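Local coordinates for protein putative methyltransferase (Porphyromonas gingivalis, PDB 3LL7) that is probably an S-adenosylmethionine-dependent methyltransferase with a Rossmann-like catalytic fold, although its substrate remains unidentified, at residues A[16-21]-A[42-47]; A[80-85]-A[232-237]; A[119-124]-A[157-162]; A[259-262]-A[268-271]. One frame throughout, in Å; residues are numbered along the deposited sequence.

Interaction 1: residues A[16-21]-A[42-47]; sequences RWAKLY and AAVATQ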
loop_
_atom_site.group_PDB
_atom_site.type_symbol
_atom_site.label_atom_id
_atom_site.label_comp_id
_atom_site.label_asym_id
_atom_site.label_seq_id
_atom_site.Cartn_x
_atom_site.Cartn_y
_atom_site.Cartn_z
ATOM N N ARG A 16 -8.848 -1.553 31.120
ATOM C CA ARG A 16 -10.036 -1.178 31.935
ATOM C C ARG A 16 -9.921 0.297 32.390
ATOM O O ARG A 16 -10.885 1.073 32.274
ATOM C CB ARG A 16 -10.205 -2.188 33.086
ATOM C CG ARG A 16 -11.171 -1.822 34.254
ATOM C CD ARG A 16 -11.199 -2.974 35.287
ATOM N NE ARG A 16 -9.903 -3.191 35.945
ATOM C CZ ARG A 16 -9.462 -2.485 36.990
ATOM N NH1 ARG A 16 -8.272 -2.767 37.538
ATOM N NH2 ARG A 16 -10.234 -1.532 37.532
ATOM N N TRP A 17 -8.740 0.705 32.875
ATOM C CA TRP A 17 -8.567 2.100 33.320
ATOM C C TRP A 17 -8.647 3.113 32.152
ATOM O O TRP A 17 -9.237 4.191 32.307
ATOM C CB TRP A 17 -7.240 2.278 34.045
ATOM C CG TRP A 17 -7.179 1.624 35.417
ATOM C CD1 TRP A 17 -8.157 1.624 36.405
ATOM C CD2 TRP A 17 -6.060 0.930 35.956
ATOM N NE1 TRP A 17 -7.688 0.928 37.512
ATOM C CE2 TRP A 17 -6.406 0.509 37.261
ATOM C CE3 TRP A 17 -4.787 0.620 35.452
ATOM C CZ2 TRP A 17 -5.524 -0.232 38.080
ATOM C CZ3 TRP A 17 -3.893 -0.122 36.262
ATOM C CH2 TRP A 17 -4.273 -0.529 37.570
ATOM N N ALA A 18 -8.073 2.753 30.999
ATOM C CA ALA A 18 -8.144 3.615 29.786
ATOM C C ALA A 18 -9.573 3.875 29.368
ATOM O O ALA A 18 -9.904 4.972 28.905
ATOM C CB ALA A 18 -7.407 2.984 28.628
ATOM N N LYS A 19 -10.414 2.855 29.517
ATOM C CA LYS A 19 -11.833 2.995 29.225
ATOM C C LYS A 19 -12.600 3.762 30.308
ATOM O O LYS A 19 -13.388 4.673 30.011
ATOM C CB LYS A 19 -12.447 1.602 29.022
ATOM C CG LYS A 19 -13.958 1.607 28.879
ATOM C CD LYS A 19 -14.489 0.239 28.450
ATOM C CE LYS A 19 -16.016 0.257 28.354
ATOM N NZ LYS A 19 -16.526 -1.038 27.815
ATOM N N LEU A 20 -12.390 3.375 31.566
ATOM C CA LEU A 20 -13.085 4.021 32.698
ATOM C C LEU A 20 -12.776 5.526 32.725
ATOM O O LEU A 20 -13.659 6.348 32.986
ATOM C CB LEU A 20 -12.650 3.365 34.022
ATOM C CG LEU A 20 -13.313 3.919 35.280
ATOM C CD1 LEU A 20 -14.805 3.716 35.190
ATOM C CD2 LEU A 20 -12.756 3.241 36.545
ATOM N N TYR A 21 -11.528 5.887 32.423
ATOM C CA TYR A 21 -11.090 7.280 32.559
ATOM C C TYR A 21 -10.881 7.927 31.198
ATOM O O TYR A 21 -10.147 8.908 31.075
ATOM C CB TYR A 21 -9.831 7.382 33.442
ATOM C CG TYR A 21 -10.051 6.864 34.846
ATOM C CD1 TYR A 21 -10.934 7.515 35.723
ATOM C CD2 TYR A 21 -9.407 5.700 35.298
ATOM C CE1 TYR A 21 -11.152 7.036 37.012
ATOM C CE2 TYR A 21 -9.625 5.205 36.601
ATOM C CZ TYR A 21 -10.498 5.881 37.449
ATOM O OH TYR A 21 -10.740 5.411 38.732
ATOM N N ALA A 42 1.328 6.393 33.301
ATOM C CA ALA A 42 1.908 6.612 31.968
ATOM C C ALA A 42 1.334 5.643 30.918
ATOM O O ALA A 42 0.981 6.069 29.808
ATOM C CB ALA A 42 3.466 6.542 31.989
ATOM N N ALA A 43 1.243 4.357 31.270
ATOM C CA ALA A 43 0.707 3.355 30.350
ATOM C C ALA A 43 -0.747 3.696 29.984
ATOM O O ALA A 43 -1.128 3.586 28.822
ATOM C CB ALA A 43 0.779 1.947 30.977
ATOM N N VAL A 44 -1.570 4.054 30.981
ATOM C CA VAL A 44 -2.956 4.443 30.700
ATOM C C VAL A 44 -3.011 5.725 29.853
ATOM O O VAL A 44 -3.740 5.786 28.857
ATOM C CB VAL A 44 -3.820 4.598 31.999
ATOM C CG1 VAL A 44 -5.202 5.150 31.657
ATOM C CG2 VAL A 44 -3.934 3.235 32.744
ATOM N N ALA A 45 -2.242 6.744 30.248
ATOM C CA ALA A 45 -2.164 7.981 29.467
ATOM C C ALA A 45 -1.750 7.708 28.036
ATOM O O ALA A 45 -2.306 8.302 27.111
ATOM C CB ALA A 45 -1.210 8.988 30.107
ATOM N N THR A 46 -0.784 6.811 27.860
ATOM C CA THR A 46 -0.300 6.458 26.523
ATOM C C THR A 46 -1.425 5.880 25.659
ATOM O O THR A 46 -1.539 6.252 24.492
ATOM C CB THR A 46 0.909 5.492 26.579
ATOM O OG1 THR A 46 2.011 6.142 27.228
ATOM C CG2 THR A 46 1.340 5.059 25.194
ATOM N N GLN A 47 -2.226 4.968 26.220
ATOM C CA GLN A 47 -3.361 4.375 25.486
ATOM C C GLN A 47 -4.394 5.434 25.110
ATOM O O GLN A 47 -4.855 5.486 23.954
ATOM C CB GLN A 47 -4.039 3.245 26.272
ATOM C CG GLN A 47 -3.166 2.023 26.499
ATOM C CD GLN A 47 -2.632 1.430 25.203
ATOM O OE1 GLN A 47 -3.406 0.942 24.381
ATOM N NE2 GLN A 47 -1.311 1.464 25.014
#
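Ala18 and Val44 are the residues whose CA atoms come nearest between segments 16-21 and 42-47, 5.3 Å apart. The axes of helical segments 16-20 and 42-47 come within 9.0 Å and cross at -58°, steep enough to confine the contact to a small patch around that point. Val44 does most of the work, and its two methyls divide the contact. With CG1 anti to the backbone N (chi1 174°), this methyl lies against Ala18 N and CA, 3.8 Å from Ala18 N. Its other branch, CG2, reaches Trp17 CB at 3.7 Å and also brushes CE3 of the indole. The two side chains meet at about a right angle; the rest of the indole leads away, and Trp17 also packs on Pro37. One turn further along the second helix, Gln47 CB rests against Ala18 CB at 4.1 Å. Gln47 then bends at chi2 and carries its amide off to Ile69, whose O accepts from NE2, so only its aliphatic base joins this packing. Ile14, a turn earlier on the first helix, extends the apolar seam along Val44 and Gln47. This is plain helix-helix packing, joining helices 8-20 and 38-57 within the N-terminal PG_1098 domain.

Interaction 2: residues A[80-85]-A[232-237]; sequences GAVTSS and AAHGEV
Val82 leans from the first turn of helix 81-86 toward Ala233 and His234 at the end of a hairpin. Its CB points at the hairpin but stands back from it, and CG1 stays farther off, so the touching is left to CG2. That methyl lies 3.9 Å from Ala233 CB. It also approaches His234 NE2, the imidazole coming from the opposite direction, but Val82 was built in two conformers and the tightness of this second approach is doubtful. Ala233 to Glu236 form a type I' turn, closed by Ala233 N to Glu236 O at 3.0 Å and by Glu236 N to Ala233 O at 3.2 Å. His234 and Gly235 occupy its two left-handed corners; Gly235, at the second, has positive phi (83°), where the absence of a CB leaves the preceding carbonyl uncrowded. The turn joins strands 225-233 and 236-244, consistent with the antiparallel hairpin of the last two strands in the class I methyltransferase fold. Next along the helix, Thr83 places CG2 4.1 Å from the same Ala233 CB. Its OG1 is wedged between backbone N and C (chi1 55°) and makes a weak hydrogen bond with Glu239. Within the helix, Ser84 OG donates to Ala81 O at 3.0 Å.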
loop_
_atom_site.group_PDB
_atom_site.type_symbol
_atom_site.label_atom_id
_atom_site.label_comp_id
_atom_site.label_asym_id
_atom_site.label_seq_id
_atom_site.Cartn_x
_atom_site.Cartn_y
_atom_site.Cartn_z
ATOM N N GLY A 80 -2.291 -0.660 6.725
ATOM C CA GLY A 80 -3.623 -0.090 6.866
ATOM C C GLY A 80 -4.630 -1.226 6.880
ATOM O O GLY A 80 -4.268 -2.388 6.696
ATOM N N ALA A 81 -5.895 -0.889 7.085
ATOM C CA ALA A 81 -6.989 -1.859 7.009
ATOM C C ALA A 81 -7.228 -2.422 5.592
ATOM O O ALA A 81 -7.477 -3.620 5.424
ATOM C CB ALA A 81 -8.292 -1.220 7.561
ATOM N N VAL A 82 -7.174 -1.568 4.573
ATOM C CA VAL A 82 -7.536 -2.030 3.227
ATOM C C VAL A 82 -6.504 -2.934 2.555
ATOM O O VAL A 82 -6.879 -3.921 1.918
ATOM C CB VAL A 82 -7.993 -0.886 2.297
ATOM C CG1 VAL A 82 -9.502 -0.691 2.414
ATOM C CG2 VAL A 82 -7.260 0.396 2.620
ATOM N N THR A 83 -5.216 -2.638 2.708
ATOM C CA THR A 83 -4.201 -3.485 2.075
ATOM C C THR A 83 -4.026 -4.791 2.822
ATOM O O THR A 83 -3.836 -5.849 2.200
ATOM C CB THR A 83 -2.842 -2.788 1.954
ATOM O OG1 THR A 83 -2.407 -2.330 3.248
ATOM C CG2 THR A 83 -2.957 -1.609 1.005
ATOM N N SER A 84 -4.108 -4.732 4.159
ATOM C CA SER A 84 -3.998 -5.959 4.937
ATOM C C SER A 84 -5.034 -6.939 4.420
ATOM O O SER A 84 -4.698 -8.058 4.137
ATOM C CB SER A 84 -4.178 -5.714 6.431
ATOM O OG SER A 84 -5.532 -5.429 6.727
ATOM N N SER A 85 -6.283 -6.510 4.241
ATOM C CA SER A 85 -7.322 -7.449 3.757
ATOM C C SER A 85 -7.207 -7.977 2.318
ATOM O O SER A 85 -7.710 -9.073 2.016
ATOM C CB SER A 85 -8.738 -6.924 4.030
ATOM O OG SER A 85 -8.881 -5.538 3.727
ATOM N N ALA A 232 -2.187 -0.169 -4.740
ATOM C CA ALA A 232 -2.502 1.180 -4.284
ATOM C C ALA A 232 -3.816 1.192 -3.478
ATOM O O ALA A 232 -4.712 0.371 -3.735
ATOM C CB ALA A 232 -2.596 2.135 -5.456
ATOM N N ALA A 233 -3.874 2.097 -2.502
ATOM C CA ALA A 233 -5.066 2.401 -1.674
ATOM C C ALA A 233 -4.984 3.872 -1.275
ATOM O O ALA A 233 -3.888 4.412 -1.085
ATOM C CB ALA A 233 -5.105 1.516 -0.435
ATOM N N HIS A 234 -6.133 4.533 -1.139
ATOM C CA HIS A 234 -6.168 5.951 -0.717
ATOM C C HIS A 234 -5.410 6.877 -1.683
ATOM O O HIS A 234 -4.848 7.896 -1.274
ATOM C CB HIS A 234 -5.636 6.112 0.716
ATOM C CG HIS A 234 -6.279 5.185 1.704
ATOM N ND1 HIS A 234 -7.566 5.368 2.168
ATOM C CD2 HIS A 234 -5.819 4.062 2.304
ATOM C CE1 HIS A 234 -7.870 4.398 3.014
ATOM N NE2 HIS A 234 -6.830 3.588 3.107
ATOM N N GLY A 235 -5.386 6.503 -2.959
ATOM C CA GLY A 235 -4.708 7.285 -3.979
ATOM C C GLY A 235 -3.205 7.096 -4.138
ATOM O O GLY A 235 -2.589 7.833 -4.906
ATOM N N GLU A 236 -2.596 6.140 -3.425
ATOM C CA GLU A 236 -1.141 6.015 -3.470
ATOM C C GLU A 236 -0.707 4.575 -3.339
ATOM O O GLU A 236 -1.409 3.772 -2.709
ATOM C CB GLU A 236 -0.443 6.881 -2.400
ATOM C CG GLU A 236 -0.597 6.416 -0.974
ATOM C CD GLU A 236 0.260 7.208 0.052
ATOM O OE1 GLU A 236 0.777 8.302 -0.255
ATOM O OE2 GLU A 236 0.403 6.719 1.187
ATOM N N VAL A 237 0.473 4.276 -3.875
ATOM C CA VAL A 237 0.997 2.910 -3.804
ATOM C C VAL A 237 1.381 2.654 -2.348
ATOM O O VAL A 237 2.111 3.466 -1.743
ATOM C CB VAL A 237 2.192 2.680 -4.744
ATOM C CG1 VAL A 237 2.703 1.261 -4.592
ATOM C CG2 VAL A 237 1.798 2.942 -6.244
#

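Interaction 3: residues A[119-124]-A[157-162]; sequences IYIERN and PLIKTF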
loop_
_atom_site.group_PDB
_atom_site.type_symbol
_atom_site.label_atom_id
_atom_site.label_comp_id
_atom_site.label_asym_id
_atom_site.label_seq_id
_atom_site.Cartn_x
_atom_site.Cartn_y
_atom_site.Cartn_z
ATOM N N ILE A 119 1.346 -19.465 12.928
ATOM C CA ILE A 119 2.413 -19.107 13.861
ATOM C C ILE A 119 2.828 -17.674 13.559
ATOM O O ILE A 119 3.134 -17.330 12.420
ATOM C CB ILE A 119 3.652 -20.061 13.717
ATOM C CG1 ILE A 119 3.241 -21.516 13.981
ATOM C CG2 ILE A 119 4.799 -19.607 14.642
ATOM C CD1 ILE A 119 4.383 -22.567 13.825
ATOM N N TYR A 120 2.825 -16.842 14.594
ATOM C CA TYR A 120 3.212 -15.455 14.497
ATOM C C TYR A 120 4.529 -15.394 15.244
ATOM O O TYR A 120 4.647 -15.979 16.333
ATOM C CB TYR A 120 2.140 -14.619 15.206
ATOM C CG TYR A 120 2.567 -13.253 15.716
ATOM C CD1 TYR A 120 2.096 -12.100 15.111
ATOM C CD2 TYR A 120 3.383 -13.118 16.848
ATOM C CE1 TYR A 120 2.453 -10.820 15.587
ATOM C CE2 TYR A 120 3.746 -11.847 17.334
ATOM C CZ TYR A 120 3.268 -10.700 16.678
ATOM O OH TYR A 120 3.591 -9.440 17.141
ATOM N N ILE A 121 5.514 -14.719 14.672
ATOM C CA ILE A 121 6.842 -14.588 15.278
ATOM C C ILE A 121 7.252 -13.126 15.249
ATOM O O ILE A 121 7.182 -12.478 14.196
ATOM C CB ILE A 121 7.923 -15.442 14.509
ATOM C CG1 ILE A 121 7.478 -16.911 14.432
ATOM C CG2 ILE A 121 9.286 -15.288 15.203
ATOM C CD1 ILE A 121 8.427 -17.886 13.686
ATOM N N GLU A 122 7.655 -12.580 16.391
ATOM C CA GLU A 122 8.047 -11.175 16.470
ATOM C C GLU A 122 9.277 -11.015 17.346
ATOM O O GLU A 122 9.288 -11.477 18.497
ATOM C CB GLU A 122 6.880 -10.350 17.037
ATOM C CG GLU A 122 7.243 -8.980 17.613
ATOM C CD GLU A 122 7.830 -8.023 16.558
ATOM O OE1 GLU A 122 7.344 -7.974 15.402
ATOM O OE2 GLU A 122 8.813 -7.333 16.876
ATOM N N ARG A 123 10.315 -10.389 16.782
ATOM C CA ARG A 123 11.607 -10.181 17.463
ATOM C C ARG A 123 11.510 -9.428 18.767
ATOM O O ARG A 123 12.213 -9.763 19.720
ATOM C CB ARG A 123 12.593 -9.428 16.554
ATOM C CG ARG A 123 13.011 -10.181 15.314
ATOM C CD ARG A 123 14.096 -9.414 14.519
ATOM N NE ARG A 123 15.442 -9.689 15.033
ATOM C CZ ARG A 123 16.170 -8.839 15.757
ATOM N NH1 ARG A 123 15.698 -7.630 16.055
ATOM N NH2 ARG A 123 17.379 -9.197 16.179
ATOM N N ASN A 124 10.659 -8.407 18.799
ATOM C CA ASN A 124 10.596 -7.476 19.914
ATOM C C ASN A 124 9.610 -7.945 20.983
ATOM O O ASN A 124 8.420 -7.986 20.744
ATOM C CB ASN A 124 10.166 -6.093 19.396
ATOM C CG ASN A 124 10.205 -5.040 20.474
ATOM O OD1 ASN A 124 9.212 -4.774 21.158
ATOM N ND2 ASN A 124 11.360 -4.444 20.652
ATOM N N PRO A 157 13.634 -25.142 12.983
ATOM C CA PRO A 157 13.078 -26.495 13.091
ATOM C C PRO A 157 11.554 -26.548 13.298
ATOM O O PRO A 157 10.892 -27.367 12.649
ATOM C CB PRO A 157 13.820 -27.097 14.318
ATOM C CG PRO A 157 15.131 -26.375 14.333
ATOM C CD PRO A 157 14.738 -24.936 13.942
ATOM N N LEU A 158 11.008 -25.696 14.164
ATOM C CA LEU A 158 9.551 -25.652 14.381
ATOM C C LEU A 158 8.799 -25.251 13.103
ATOM O O LEU A 158 7.774 -25.849 12.748
ATOM C CB LEU A 158 9.185 -24.692 15.511
ATOM C CG LEU A 158 7.701 -24.476 15.839
ATOM C CD1 LEU A 158 7.154 -25.556 16.791
ATOM C CD2 LEU A 158 7.526 -23.129 16.462
ATOM N N ILE A 159 9.307 -24.235 12.423
ATOM C CA ILE A 159 8.691 -23.817 11.142
ATOM C C ILE A 159 8.704 -24.961 10.094
ATOM O O ILE A 159 7.691 -25.232 9.447
ATOM C CB ILE A 159 9.362 -22.565 10.572
ATOM C CG1 ILE A 159 9.189 -21.373 11.519
ATOM C CG2 ILE A 159 8.768 -22.224 9.189
ATOM C CD1 ILE A 159 10.160 -20.235 11.254
ATOM N N LYS A 160 9.846 -25.628 9.946
ATOM C CA LYS A 160 9.987 -26.731 8.976
ATOM C C LYS A 160 9.079 -27.913 9.287
ATOM O O LYS A 160 8.484 -28.486 8.378
ATOM C CB LYS A 160 11.443 -27.184 8.839
ATOM C CG LYS A 160 12.333 -26.086 8.300
ATOM C CD LYS A 160 13.789 -26.497 8.274
ATOM C CE LYS A 160 14.642 -25.295 7.918
ATOM N NZ LYS A 160 16.062 -25.673 7.739
ATOM N N THR A 161 8.972 -28.255 10.570
ATOM C CA THR A 161 8.063 -29.302 11.028
ATOM C C THR A 161 6.598 -28.954 10.770
ATOM O O THR A 161 5.823 -29.806 10.312
ATOM C CB THR A 161 8.296 -29.621 12.525
ATOM O OG1 THR A 161 9.655 -30.044 12.687
ATOM C CG2 THR A 161 7.348 -30.720 13.014
ATOM N N PHE A 162 6.239 -27.692 11.030
ATOM C CA PHE A 162 4.892 -27.194 10.779
ATOM C C PHE A 162 4.511 -27.360 9.313
ATOM O O PHE A 162 3.369 -27.699 9.003
ATOM C CB PHE A 162 4.792 -25.714 11.182
ATOM C CG PHE A 162 3.386 -25.169 11.213
ATOM C CD1 PHE A 162 2.359 -25.859 11.857
ATOM C CD2 PHE A 162 3.102 -23.933 10.630
ATOM C CE1 PHE A 162 1.061 -25.335 11.904
ATOM C CE2 PHE A 162 1.812 -23.397 10.679
ATOM C CZ PHE A 162 0.788 -24.099 11.305
#
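Ile119 lays its terminal methyl over one face of the Phe162 ring in a CH-pi contact, CD1 standing 4.0 Å from the ring centroid and 24° off the normal. The methyl is displaced toward the CD2 rim, and the two side chains slide past each other in opposite directions. An extended chain (chi2 178°) carries CD1 far enough from the strand to touch Leu158 CD2, at 4.1 Å. Two residues on, Ile121 CD1 meets Ile159 CD1 at 3.8 Å. In the next shell, Val98 of the adjoining strand packs on both Ile119 and Phe162, while Leu148 on the other neighbouring strand touches Ile119 and Leu158. Backbone bonds to Val97 and Asp99 fix Ile119 within the sheet. Where the strand ends, Glu122 OE2 accepts the backbone N of Asn124 at 2.9 Å, a bond across the turn into helix 125-138, whose N-cap is Asn124. Many relatives carry an acidic cofactor-ribose ligand at this strand end; such a role for Glu122 is only possible. Helical segment 157-162 runs nearly antiparallel to strand segment 119-122, their axes 11.2 Å apart. Linking strands 144-149 and 166-173, this beta-alpha-beta crossover helix packs over strand 117-122, consistent with a Rossmann-like methyltransferase.

Interaction 4: residues A[259-262]-A[268-271]; sequences HAIN and TVIP. With FMT (formic acid), chain E; FMT (formic acid), chain I.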
loop_
_atom_site.group_PDB
_atom_site.type_symbol
_atom_site.label_atom_id
_atom_site.label_comp_id
_atom_site.label_asym_id
_atom_site.label_seq_id
_atom_site.Cartn_x
_atom_site.Cartn_y
_atom_site.Cartn_z
ATOM N N HIS A 259 0.643 -7.475 -11.431
ATOM C CA HIS A 259 -0.724 -7.014 -11.208
ATOM C C HIS A 259 -0.713 -5.592 -10.666
ATOM O O HIS A 259 -0.133 -5.341 -9.587
ATOM C CB HIS A 259 -1.409 -7.875 -10.142
ATOM C CG HIS A 259 -1.638 -9.295 -10.545
ATOM N ND1 HIS A 259 -0.651 -10.103 -11.070
ATOM C CD2 HIS A 259 -2.757 -10.052 -10.482
ATOM C CE1 HIS A 259 -1.155 -11.304 -11.310
ATOM N NE2 HIS A 259 -2.428 -11.295 -10.959
ATOM N N ALA A 260 -1.384 -4.675 -11.365
ATOM C CA ALA A 260 -1.465 -3.297 -10.891
ATOM C C ALA A 260 -2.870 -3.090 -10.430
ATOM O O ALA A 260 -3.822 -3.273 -11.209
ATOM C CB ALA A 260 -1.079 -2.296 -12.023
ATOM N N ILE A 261 -3.032 -2.745 -9.154
ATOM C CA ILE A 261 -4.394 -2.628 -8.657
ATOM C C ILE A 261 -4.580 -1.406 -7.791
ATOM O O ILE A 261 -3.708 -1.064 -7.001
ATOM C CB ILE A 261 -4.873 -3.896 -7.970
ATOM C CG1 ILE A 261 -6.436 -3.875 -7.849
ATOM C CG2 ILE A 261 -4.145 -4.098 -6.665
ATOM C CD1 ILE A 261 -7.080 -5.271 -7.769
ATOM N N ASN A 262 -5.716 -0.750 -7.963
ATOM C CA ASN A 262 -6.011 0.439 -7.205
ATOM C C ASN A 262 -7.232 0.122 -6.383
ATOM O O ASN A 262 -8.324 0.102 -6.923
ATOM C CB ASN A 262 -6.279 1.633 -8.156
ATOM C CG ASN A 262 -6.427 2.947 -7.427
ATOM O OD1 ASN A 262 -5.736 3.202 -6.445
ATOM N ND2 ASN A 262 -7.340 3.813 -7.912
ATOM N N THR A 268 -15.051 -5.378 -4.694
ATOM C CA THR A 268 -14.657 -5.904 -5.997
ATOM C C THR A 268 -14.071 -4.820 -6.918
ATOM O O THR A 268 -14.740 -3.806 -7.177
ATOM C CB THR A 268 -15.851 -6.584 -6.663
ATOM N N VAL A 269 -12.812 -5.036 -7.347
ATOM C CA VAL A 269 -12.130 -4.340 -8.460
ATOM C C VAL A 269 -11.177 -5.347 -9.161
ATOM O O VAL A 269 -10.738 -6.337 -8.570
ATOM C CB VAL A 269 -11.330 -3.053 -8.017
ATOM C CG1 VAL A 269 -10.296 -2.635 -9.075
ATOM C CG2 VAL A 269 -12.275 -1.882 -7.707
ATOM N N ILE A 270 -10.868 -5.056 -10.416
ATOM C CA ILE A 270 -10.206 -5.965 -11.347
ATOM C C ILE A 270 -8.747 -5.497 -11.577
ATOM O O ILE A 270 -8.541 -4.326 -11.844
ATOM C CB ILE A 270 -11.048 -5.918 -12.679
ATOM C CG1 ILE A 270 -12.505 -6.335 -12.419
ATOM C CG2 ILE A 270 -10.423 -6.684 -13.800
ATOM C CD1 ILE A 270 -12.683 -7.583 -11.595
ATOM N N PRO A 271 -7.737 -6.396 -11.451
ATOM C CA PRO A 271 -6.347 -5.934 -11.641
ATOM C C PRO A 271 -6.027 -5.699 -13.114
ATOM O O PRO A 271 -6.644 -6.327 -13.982
ATOM C CB PRO A 271 -5.524 -7.117 -11.154
ATOM C CG PRO A 271 -6.391 -8.337 -11.435
ATOM C CD PRO A 271 -7.812 -7.843 -11.159
HETATM C C FMT E . -7.044 -1.007 -11.603
HETATM O O1 FMT E . -6.098 -1.456 -12.281
HETATM O O2 FMT E . -7.397 -1.395 -10.475
HETATM C C FMT I . -9.310 2.838 -10.528
HETATM O O1 FMT I . -9.382 2.217 -11.588
HETATM O O2 FMT I . -8.783 3.943 -10.443
#
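Between Asn262 and Val269, where two backbones draw apart, lies a formic acid molecule, probably from the crystallisation liquor. Asn262 N donates to its O2 at 3.1 Å, with an N-H...O angle of 161°, so this molecule takes up a strand N-H. The same oxygen lies 3.4 Å from Val269 CG1, the branch that also faces Asn262 O. A second formic acid, also probably from the liquor, accepts from Asn262 ND2 at 2.9 Å. With CG anti to the backbone N (chi1 -173°), the side-chain amide is turned to where ND2 meets this second molecule. Across the rest of the contact the packing is apolar. Ile261 reaches over to the opposing backbone, its CD1 lying 3.9 Å from Pro271 N and about as close to the Val269 carbonyl oxygen. Its CG1 touches Val269 CG1 at 4.2 Å. Pro271 CB is shared between Ile261 CD1 and His259, which runs side by side with the proline, its CD2 4.1 Å from that CB, while its ring stacks on His229. Thr268 lacks its outer side-chain atoms and the residue before it is missing, which suggests a mobile loop. Just past Pro271 regular pairing begins, Ala260 bonding with Phe272. Segment 268-271 thus leads into the antiparallel pair 258-263 with 272-274, which extends the methyltransferase sheet beyond its hairpin.

How the interactions relate
Interaction 1 stands apart in the helical N-terminal domain, its centre at least 30 Å from each of the others. Interactions 2, 3 and 4 all reach one mixed sheet, the probable catalytic core. Interaction 3 sits toward the end formed by its early strands, about 27 Å centre to centre from interaction 2, and falls between that contact's two segments in sequence. Interactions 2 and 4 are 12 Å apart and touch directly: strands 225-233 and 258-263 are parallel neighbours, with Ala232 N 2.9 Å from Ile261 O, a probable hydrogen bond. Helix 81-86, before the first strand of the sheet, meets a hairpin late in it, so interaction 2 joins parts far apart in sequence.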